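PDB 6BFI: VIN1 from Oscarella pearsei, which binds actin filaments and, as a homolog of vinculin, may play a role in cell-cell adhesion. Local coordinates for residues A[588-591]-A[592-596]; A[556-559]-A[560-564]; A[309-312]-A[313-316]; A[360-363]-A[364-367]. All coordinates share one frame; numbering follows the deposited sequence.

Contact 1. Residues A[588-591]-A[592-596]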
loop_
_atom_site.group_PDB
_atom_site.type_symbol
_atom_site.label_atom_id
_atom_site.label_comp_id
_atom_site.label_asym_id
_atom_site.label_seq_id
_atom_site.Cartn_x
_atom_site.Cartn_y
_atom_site.Cartn_z
ATOM N N ASN A 588 47.914 28.530 10.116
ATOM C CA ASN A 588 47.418 29.106 11.359
ATOM C C ASN A 588 46.884 28.004 12.268
ATOM O O ASN A 588 45.933 27.300 11.911
ATOM C CB ASN A 588 46.329 30.135 11.062
ATOM C CG ASN A 588 46.006 31.013 12.260
ATOM O OD1 ASN A 588 46.315 30.671 13.400
ATOM N ND2 ASN A 588 45.377 32.153 12.002
ATOM N N LYS A 589 47.496 27.857 13.447
ATOM C CA LYS A 589 47.025 26.863 14.406
ATOM C C LYS A 589 45.708 27.285 15.048
ATOM O O LYS A 589 44.894 26.429 15.416
ATOM C CB LYS A 589 48.084 26.630 15.484
ATOM C CG LYS A 589 49.503 26.470 14.956
ATOM C CD LYS A 589 49.654 25.222 14.102
ATOM C CE LYS A 589 51.085 25.069 13.607
ATOM N NZ LYS A 589 51.263 23.858 12.759
ATOM N N ASP A 590 45.482 28.594 15.183
ATOM C CA ASP A 590 44.255 29.087 15.801
ATOM C C ASP A 590 43.030 28.725 14.966
ATOM O O ASP A 590 42.024 28.239 15.498
ATOM C CB ASP A 590 44.353 30.600 16.002
ATOM C CG ASP A 590 43.064 31.210 16.513
ATOM O OD1 ASP A 590 42.361 30.551 17.309
ATOM O OD2 ASP A 590 42.755 32.354 16.118
ATOM N N ILE A 591 43.097 28.962 13.654
ATOM C CA ILE A 591 41.993 28.595 12.770
ATOM C C ILE A 591 41.751 27.091 12.822
ATOM O O ILE A 591 40.603 26.625 12.768
ATOM C CB ILE A 591 42.274 29.080 11.335
ATOM C CG1 ILE A 591 42.500 30.595 11.317
ATOM C CG2 ILE A 591 41.128 28.720 10.409
ATOM C CD1 ILE A 591 41.265 31.404 11.659
ATOM N N GLN A 592 42.827 26.307 12.939
ATOM C CA GLN A 592 42.681 24.865 13.113
ATOM C C GLN A 592 41.915 24.542 14.389
ATOM O O GLN A 592 41.050 23.657 14.394
ATOM C CB GLN A 592 44.054 24.194 13.129
ATOM C CG GLN A 592 44.814 24.283 11.817
ATOM C CD GLN A 592 46.214 23.708 11.916
ATOM O OE1 GLN A 592 46.671 23.336 12.998
ATOM N NE2 GLN A 592 46.904 23.631 10.784
ATOM N N ARG A 593 42.217 25.248 15.483
ATOM C CA ARG A 593 41.484 25.027 16.726
ATOM C C ARG A 593 40.010 25.374 16.566
ATOM O O ARG A 593 39.134 24.631 17.032
ATOM C CB ARG A 593 42.104 25.844 17.859
ATOM C CG ARG A 593 43.453 25.337 18.331
ATOM C CD ARG A 593 43.885 26.053 19.602
ATOM N NE ARG A 593 44.125 27.476 19.378
ATOM C CZ ARG A 593 45.327 28.008 19.184
ATOM N NH1 ARG A 593 46.404 27.235 19.188
ATOM N NH2 ARG A 593 45.455 29.314 18.989
ATOM N N LYS A 594 39.714 26.500 15.910
ATOM C CA LYS A 594 38.324 26.878 15.667
ATOM C C LYS A 594 37.590 25.792 14.890
ATOM O O LYS A 594 36.484 25.380 15.265
ATOM C CB LYS A 594 38.265 28.208 14.913
ATOM C CG LYS A 594 38.906 29.377 15.638
ATOM C CD LYS A 594 38.943 30.613 14.750
ATOM C CE LYS A 594 39.636 31.776 15.443
ATOM N NZ LYS A 594 39.833 32.936 14.527
ATOM N N PHE A 595 38.199 25.311 13.802
ATOM C CA PHE A 595 37.562 24.273 12.998
ATOM C C PHE A 595 37.346 22.997 13.803
ATOM O O PHE A 595 36.276 22.380 13.726
ATOM C CB PHE A 595 38.400 23.983 11.753
ATOM C CG PHE A 595 38.138 22.632 11.153
ATOM C CD1 PHE A 595 36.944 22.370 10.502
ATOM C CD2 PHE A 595 39.082 21.624 11.244
ATOM C CE1 PHE A 595 36.697 21.124 9.955
ATOM C CE2 PHE A 595 38.841 20.377 10.697
ATOM C CZ PHE A 595 37.647 20.127 10.053
ATOM N N CYS A 596 38.352 22.583 14.580
ATOM C CA CYS A 596 38.211 21.372 15.381
ATOM C C CYS A 596 37.072 21.503 16.385
ATOM O O CYS A 596 36.276 20.571 16.557
ATOM C CB CYS A 596 39.526 21.057 16.094
ATOM S SG CYS A 596 40.882 20.571 14.996
#
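The guanidinium of Arg593 lies over the backbone one turn earlier: Asp590 CA stands 3.3 Å above its plane and Lys589 O covers the same face, both toward the rim. A bend at chi3 (-65°) folds the arginine back this way. Its plane is 30° from that of the Asp590 carboxylate, and Asp590 OD1 to Arg593 NH2, at 3.7 Å, makes a long salt bridge. The other oxygen, Asp590 OD2, meets Lys594 NZ at 3.4 Å, so one carboxylate serves two basic chains. Lysine suits this place because its extended chain carries NZ out to the acid while lying across Ile591, whose CD1 is 3.6 Å from Lys594 NZ. On another side of the helix, Gln592 CG rests 3.2 Å from Asn588 O, and its amide lies alongside Lys589. Gln592 NE2 also makes a weak bond to Pro586 O, and the side chain touches Leu519 of helix 496-519. Replacing Gln592 by alanine would probably leave Pro586 O without this donor and open a gap beside Leu519. Asn588 OD1 accepts from Asp590 N at 2.9 Å, the donor standing above the amide plane. An N-cap asparagine bonded to the amide two residues on, here that of an acid whose charge would probably be welcome near the helix's positive end, is characteristic of a helix start, that of helix 589-615 in a vinculin-family bundle.

Contact 2. Residues A[556-559]-A[560-564]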
loop_
_atom_site.group_PDB
_atom_site.type_symbol
_atom_site.label_atom_id
_atom_site.label_comp_id
_atom_site.label_asym_id
_atom_site.label_seq_id
_atom_site.Cartn_x
_atom_site.Cartn_y
_atom_site.Cartn_z
ATOM N N GLU A 556 5.581 16.505 23.257
ATOM C CA GLU A 556 6.811 16.731 24.009
ATOM C C GLU A 556 8.015 16.133 23.291
ATOM O O GLU A 556 9.075 16.768 23.205
ATOM C CB GLU A 556 6.680 16.150 25.417
ATOM C CG GLU A 556 5.411 16.566 26.149
ATOM C CD GLU A 556 5.352 18.056 26.437
ATOM O OE1 GLU A 556 6.424 18.695 26.513
ATOM O OE2 GLU A 556 4.232 18.589 26.584
ATOM N N PHE A 557 7.868 14.916 22.762
ATOM C CA PHE A 557 8.960 14.295 22.021
ATOM C C PHE A 557 9.270 15.065 20.742
ATOM O O PHE A 557 10.440 15.206 20.364
ATOM C CB PHE A 557 8.617 12.837 21.714
ATOM C CG PHE A 557 9.488 12.215 20.661
ATOM C CD1 PHE A 557 10.834 11.993 20.895
ATOM C CD2 PHE A 557 8.957 11.841 19.437
ATOM C CE1 PHE A 557 11.638 11.421 19.922
ATOM C CE2 PHE A 557 9.752 11.265 18.463
ATOM C CZ PHE A 557 11.094 11.055 18.706
ATOM N N VAL A 558 8.238 15.577 20.068
ATOM C CA VAL A 558 8.459 16.380 18.867
ATOM C C VAL A 558 9.181 17.674 19.220
ATOM O O VAL A 558 10.023 18.163 18.455
ATOM C CB VAL A 558 7.121 16.650 18.149
ATOM C CG1 VAL A 558 7.319 17.603 16.976
ATOM C CG2 VAL A 558 6.503 15.346 17.668
ATOM N N ALA A 559 8.875 18.243 20.387
ATOM C CA ALA A 559 9.544 19.469 20.812
ATOM C C ALA A 559 11.011 19.212 21.134
ATOM O O ALA A 559 11.893 19.965 20.702
ATOM C CB ALA A 559 8.819 20.070 22.016
ATOM N N LYS A 560 11.293 18.152 21.898
ATOM C CA LYS A 560 12.678 17.821 22.225
ATOM C C LYS A 560 13.482 17.522 20.964
ATOM O O LYS A 560 14.596 18.032 20.784
ATOM C CB LYS A 560 12.723 16.628 23.182
ATOM C CG LYS A 560 12.157 16.904 24.567
ATOM C CD LYS A 560 12.107 15.626 25.396
ATOM C CE LYS A 560 11.634 15.895 26.817
ATOM N NZ LYS A 560 11.497 14.638 27.610
ATOM N N LEU A 561 12.926 16.695 20.076
ATOM C CA LEU A 561 13.620 16.367 18.836
ATOM C C LEU A 561 13.815 17.598 17.963
ATOM O O LEU A 561 14.830 17.712 17.265
ATOM C CB LEU A 561 12.851 15.288 18.076
ATOM C CG LEU A 561 13.548 14.726 16.839
ATOM C CD1 LEU A 561 14.952 14.263 17.198
ATOM C CD2 LEU A 561 12.737 13.588 16.237
ATOM N N SER A 562 12.860 18.531 17.989
ATOM C CA SER A 562 13.031 19.774 17.248
ATOM C C SER A 562 14.158 20.611 17.836
ATOM O O SER A 562 14.925 21.237 17.097
ATOM C CB SER A 562 11.724 20.566 17.235
ATOM O OG SER A 562 10.708 19.853 16.557
ATOM N N SER A 563 14.281 20.631 19.165
ATOM C CA SER A 563 15.382 21.360 19.783
ATOM C C SER A 563 16.726 20.745 19.412
ATOM O O SER A 563 17.682 21.467 19.101
ATOM C CB SER A 563 15.205 21.400 21.300
ATOM O OG SER A 563 14.092 22.200 21.661
ATOM N N ALA A 564 16.817 19.412 19.423
ATOM C CA ALA A 564 18.077 18.761 19.072
ATOM C C ALA A 564 18.427 18.983 17.603
ATOM O O ALA A 564 19.575 19.300 17.269
ATOM C CB ALA A 564 18.003 17.268 19.389
#
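Val558 O is gripped twice by Ser562, whose OG donates to it at 2.6 Å and whose backbone N reaches it at 2.9 Å. The two donors approach from opposite faces of the carbonyl plane, tilted from it by 29° and 34°. With chi1 at -63° the serine OG sits beside its own backbone N, which lets the hydroxyl turn back to the carbonyl one turn earlier and satisfy itself within the helix. Replacing Ser562 by alanine would probably leave Val558 O with the backbone N as its one remaining donor within this turn. Ser563 repeats the pattern less firmly, its OG making a weak bond of 3.3 Å to Ala559 O. These residues belong to helix 555-569, an amphipathic member of a vinculin-family helical bundle, and its apolar side is carried by Phe557 and Leu561. Their side chains run alongside one another in the same direction, with Leu561 CD2 3.9 Å from Phe557 CZ and set obliquely to the ring. Both reach Val612 of helix 589-615, while Leu561 also touches Ala545 and Ala549 of helix 524-550; small alanines leave room for the branched leucine. On the exposed side, the extended Lys560 chain starts by passing Glu556 O, 3.4 Å from its CG.

Contact 3. Residues A[309-312]-A[313-316]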
loop_
_atom_site.group_PDB
_atom_site.type_symbol
_atom_site.label_atom_id
_atom_site.label_comp_id
_atom_site.label_asym_id
_atom_site.label_seq_id
_atom_site.Cartn_x
_atom_site.Cartn_y
_atom_site.Cartn_z
ATOM N N ALA A 309 25.282 -6.204 2.067
ATOM C CA ALA A 309 25.671 -5.257 3.101
ATOM C C ALA A 309 26.541 -4.145 2.522
ATOM O O ALA A 309 27.228 -4.321 1.513
ATOM C CB ALA A 309 26.412 -5.973 4.230
ATOM N N ALA A 310 26.506 -2.986 3.185
ATOM C CA ALA A 310 27.270 -1.836 2.713
ATOM C C ALA A 310 28.768 -2.024 2.914
ATOM O O ALA A 310 29.564 -1.560 2.089
ATOM C CB ALA A 310 26.797 -0.566 3.419
ATOM N N THR A 311 29.173 -2.688 3.995
ATOM C CA THR A 311 30.579 -2.926 4.285
ATOM C C THR A 311 30.799 -4.400 4.601
ATOM O O THR A 311 29.872 -5.126 4.968
ATOM C CB THR A 311 31.081 -2.069 5.460
ATOM O OG1 THR A 311 30.350 -2.401 6.648
ATOM C CG2 THR A 311 30.909 -0.587 5.158
ATOM N N ASP A 312 32.053 -4.833 4.454
ATOM C CA ASP A 312 32.410 -6.213 4.761
ATOM C C ASP A 312 32.302 -6.521 6.249
ATOM O O ASP A 312 32.236 -7.698 6.623
ATOM C CB ASP A 312 33.825 -6.512 4.269
ATOM C CG ASP A 312 33.917 -6.571 2.757
ATOM O OD1 ASP A 312 34.064 -7.685 2.213
ATOM O OD2 ASP A 312 33.836 -5.504 2.112
ATOM N N GLU A 313 32.283 -5.496 7.102
ATOM C CA GLU A 313 32.165 -5.732 8.536
ATOM C C GLU A 313 30.771 -6.228 8.897
ATOM O O GLU A 313 30.623 -7.232 9.603
ATOM C CB GLU A 313 32.510 -4.456 9.305
ATOM C CG GLU A 313 33.906 -3.941 9.013
ATOM C CD GLU A 313 34.388 -2.934 10.037
ATOM O OE1 GLU A 313 33.546 -2.202 10.599
ATOM O OE2 GLU A 313 35.612 -2.883 10.286
ATOM N N THR A 314 29.731 -5.539 8.418
ATOM C CA THR A 314 28.372 -6.012 8.661
ATOM C C THR A 314 28.092 -7.310 7.916
ATOM O O THR A 314 27.286 -8.125 8.377
ATOM C CB THR A 314 27.357 -4.939 8.263
ATOM O OG1 THR A 314 27.617 -4.508 6.922
ATOM C CG2 THR A 314 27.452 -3.746 9.203
ATOM N N ARG A 315 28.745 -7.518 6.773
ATOM C CA ARG A 315 28.621 -8.784 6.058
ATOM C C ARG A 315 29.145 -9.939 6.905
ATOM O O ARG A 315 28.425 -10.908 7.179
ATOM C CB ARG A 315 29.374 -8.691 4.730
ATOM C CG ARG A 315 29.270 -9.907 3.829
ATOM C CD ARG A 315 29.884 -9.588 2.473
ATOM N NE ARG A 315 29.611 -10.607 1.465
ATOM C CZ ARG A 315 29.811 -10.432 0.163
ATOM N NH1 ARG A 315 30.276 -9.274 -0.288
ATOM N NH2 ARG A 315 29.540 -11.409 -0.692
ATOM N N ALA A 316 30.402 -9.838 7.345
ATOM C CA ALA A 316 30.997 -10.899 8.151
ATOM C C ALA A 316 30.302 -11.046 9.499
ATOM O O ALA A 316 30.298 -12.138 10.076
ATOM C CB ALA A 316 32.489 -10.631 8.348
#
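Ala309 sets its methyl against the start of the next helix, CB lying 3.3 Å from Thr314 OG1 and 4.1 Å from Arg315 CB. The bare methyl suits a place so near the helix start, where it meets a hydroxyl and a CB at close range. Thr314 OG1 also lies 3.0 Å from Thr311 O. Its chi1 of 53° puts the hydroxyl between the backbone N and the carbonyl carbon, and from there it faces the end of the loop as well as Glu370 OE1, to which it is hydrogen-bonded; with two acceptors near one proton, the link to Thr311 O remains unsettled. Thr311 holds the N-cap position, and its own hydroxyl makes a weak hydrogen bond to Glu370 OE2. The two threonine side chains cross at a slant, and their hydroxyls face the two oxygens of one carboxylate, a task that suits short hydroxyl side chains, though the bond from Thr311 is the weak one. The helical bonding begins here: Arg315 N donates to Thr311 O at 3.2 Å, and Ala316 N to Asp312 O at 2.9 Å, the latter from above the carbonyl plane. Asp312 opens the helix with a negative charge, likely to be favourable beside the unpaired amides usual at such an end; its OD1 stays 4.8 Å from Arg315 NH1, near but not in contact. Residues 309-312 lead from helix 289-306 into helix 312-338, whose first turns hold 313-316, and Ala310 sets the link against helix 344-375, where it touches Glu370, Arg371 and Thr374.

Contact 4. Residues A[360-363]-A[364-367]; sequences LEQE and IRKA
Regular i to i+4 bonds run through residues 360-367, among them Ile364 N to Leu360 O and Arg365 N to Glu361 O, at 2.9 and 3.0 Å. The turns belong to helix 344-375, a long member of a vinculin-family helical bundle, and the same spacing supports an i, i+4 salt bridge. Glu361 is extended, CG anti to the backbone N (chi1 178°), whereas Arg365 bends at chi3 (-73°), and the two chains converge. Arg365 NH1 donates to Glu361 OE2 at 2.9 Å; the oxygen lies near the guanidinium plane, at its edge, yet is itself met from above the carboxylate plane. His276 NE2 bonds to the same OE2 and Gln279 NE2 to OE1, so the carboxylate is held from several directions. Gln362 places its CA over one guanidinium face and spends NE2 on Glu498; its OE1 is modelled too close to the arginine, so that approach is doubtful. Toward the core the branched Leu360 and Ile364 fill the space between helices, Leu360 against Leu318 and Leu325, Ile364 against Phe275 and Val305. Glu363 and Lys366 run alongside each other, with Glu363 OE1 3.6 Å from Lys366 CD.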
loop_
_atom_site.group_PDB
_atom_site.type_symbol
_atom_site.label_atom_id
_atom_site.label_comp_id
_atom_site.label_asym_id
_atom_site.label_seq_id
_atom_site.Cartn_x
_atom_site.Cartn_y
_atom_site.Cartn_z
ATOM N N LEU A 360 19.902 -11.180 15.484
ATOM C CA LEU A 360 20.062 -11.240 14.035
ATOM C C LEU A 360 19.106 -10.278 13.341
ATOM O O LEU A 360 19.497 -9.569 12.403
ATOM C CB LEU A 360 19.848 -12.668 13.534
ATOM C CG LEU A 360 19.859 -12.855 12.015
ATOM C CD1 LEU A 360 21.166 -12.353 11.413
ATOM C CD2 LEU A 360 19.627 -14.310 11.649
ATOM N N GLU A 361 17.847 -10.238 13.790
ATOM C CA GLU A 361 16.901 -9.268 13.246
ATOM C C GLU A 361 17.411 -7.841 13.424
ATOM O O GLU A 361 17.357 -7.027 12.488
ATOM C CB GLU A 361 15.539 -9.444 13.919
ATOM C CG GLU A 361 14.478 -8.452 13.482
ATOM C CD GLU A 361 13.153 -8.662 14.195
ATOM O OE1 GLU A 361 13.053 -9.610 15.003
ATOM O OE2 GLU A 361 12.211 -7.880 13.946
ATOM N N GLN A 362 17.931 -7.528 14.613
ATOM C CA GLN A 362 18.418 -6.176 14.869
ATOM C C GLN A 362 19.602 -5.836 13.973
ATOM O O GLN A 362 19.708 -4.707 13.478
ATOM C CB GLN A 362 18.797 -6.019 16.342
ATOM C CG GLN A 362 19.117 -4.584 16.741
ATOM C CD GLN A 362 17.945 -3.640 16.516
ATOM O OE1 GLN A 362 16.785 -4.033 16.630
ATOM N NE2 GLN A 362 18.247 -2.389 16.190
ATOM N N GLU A 363 20.500 -6.799 13.746
ATOM C CA GLU A 363 21.638 -6.535 12.870
ATOM C C GLU A 363 21.204 -6.398 11.415
ATOM O O GLU A 363 21.854 -5.684 10.643
ATOM C CB GLU A 363 22.686 -7.638 13.016
ATOM C CG GLU A 363 24.091 -7.131 13.340
ATOM C CD GLU A 363 24.178 -6.440 14.694
ATOM O OE1 GLU A 363 23.798 -5.253 14.793
ATOM O OE2 GLU A 363 24.626 -7.087 15.664
ATOM N N ILE A 364 20.122 -7.073 11.021
ATOM C CA ILE A 364 19.564 -6.862 9.688
ATOM C C ILE A 364 19.063 -5.430 9.553
ATOM O O ILE A 364 19.344 -4.739 8.561
ATOM C CB ILE A 364 18.450 -7.884 9.405
ATOM C CG1 ILE A 364 19.053 -9.271 9.180
ATOM C CG2 ILE A 364 17.618 -7.455 8.211
ATOM C CD1 ILE A 364 18.022 -10.345 8.906
ATOM N N ARG A 365 18.325 -4.953 10.561
ATOM C CA ARG A 365 17.897 -3.557 10.551
ATOM C C ARG A 365 19.092 -2.611 10.498
ATOM O O ARG A 365 19.063 -1.600 9.784
ATOM C CB ARG A 365 17.031 -3.264 11.775
ATOM C CG ARG A 365 15.662 -3.911 11.722
ATOM C CD ARG A 365 14.685 -3.205 12.641
ATOM N NE ARG A 365 14.956 -3.483 14.047
ATOM C CZ ARG A 365 14.396 -4.477 14.728
ATOM N NH1 ARG A 365 13.533 -5.288 14.130
ATOM N NH2 ARG A 365 14.697 -4.661 16.006
ATOM N N LYS A 366 20.157 -2.929 11.238
ATOM C CA LYS A 366 21.343 -2.078 11.225
ATOM C C LYS A 366 22.003 -2.074 9.850
ATOM O O LYS A 366 22.502 -1.036 9.398
ATOM C CB LYS A 366 22.329 -2.538 12.301
ATOM C CG LYS A 366 23.430 -1.532 12.607
ATOM C CD LYS A 366 24.058 -1.798 13.972
ATOM C CE LYS A 366 24.870 -0.602 14.453
ATOM N NZ LYS A 366 25.293 -0.738 15.878
ATOM N N ALA A 367 22.005 -3.219 9.167
ATOM C CA ALA A 367 22.599 -3.283 7.836
ATOM C C ALA A 367 21.801 -2.451 6.841
ATOM O O ALA A 367 22.385 -1.738 6.013
ATOM C CB ALA A 367 22.699 -4.735 7.371
#

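All four contacts are local turns, but their settings differ. Contacts 3 and 4 are closest, with centres about 11 Å apart, on the consecutive helices 312-338 and 344-375; contact 3 leans on the last turns of the helix that carries contact 4, just beyond it in the chain. Contact 1 opens helix 589-615, against whose later residues contact 2 packs, although the nearest atoms of contacts 1 and 2 are about 17 Å apart. Contact 3 is a surface feature; the other three are partly buried, each with a polar side and an apolar one. Contacts 1 and 4 rely on charged pairs, contact 2 on serine hydroxyls turned to backbone carbonyls, and contact 3 on threonines facing an acid of another helix.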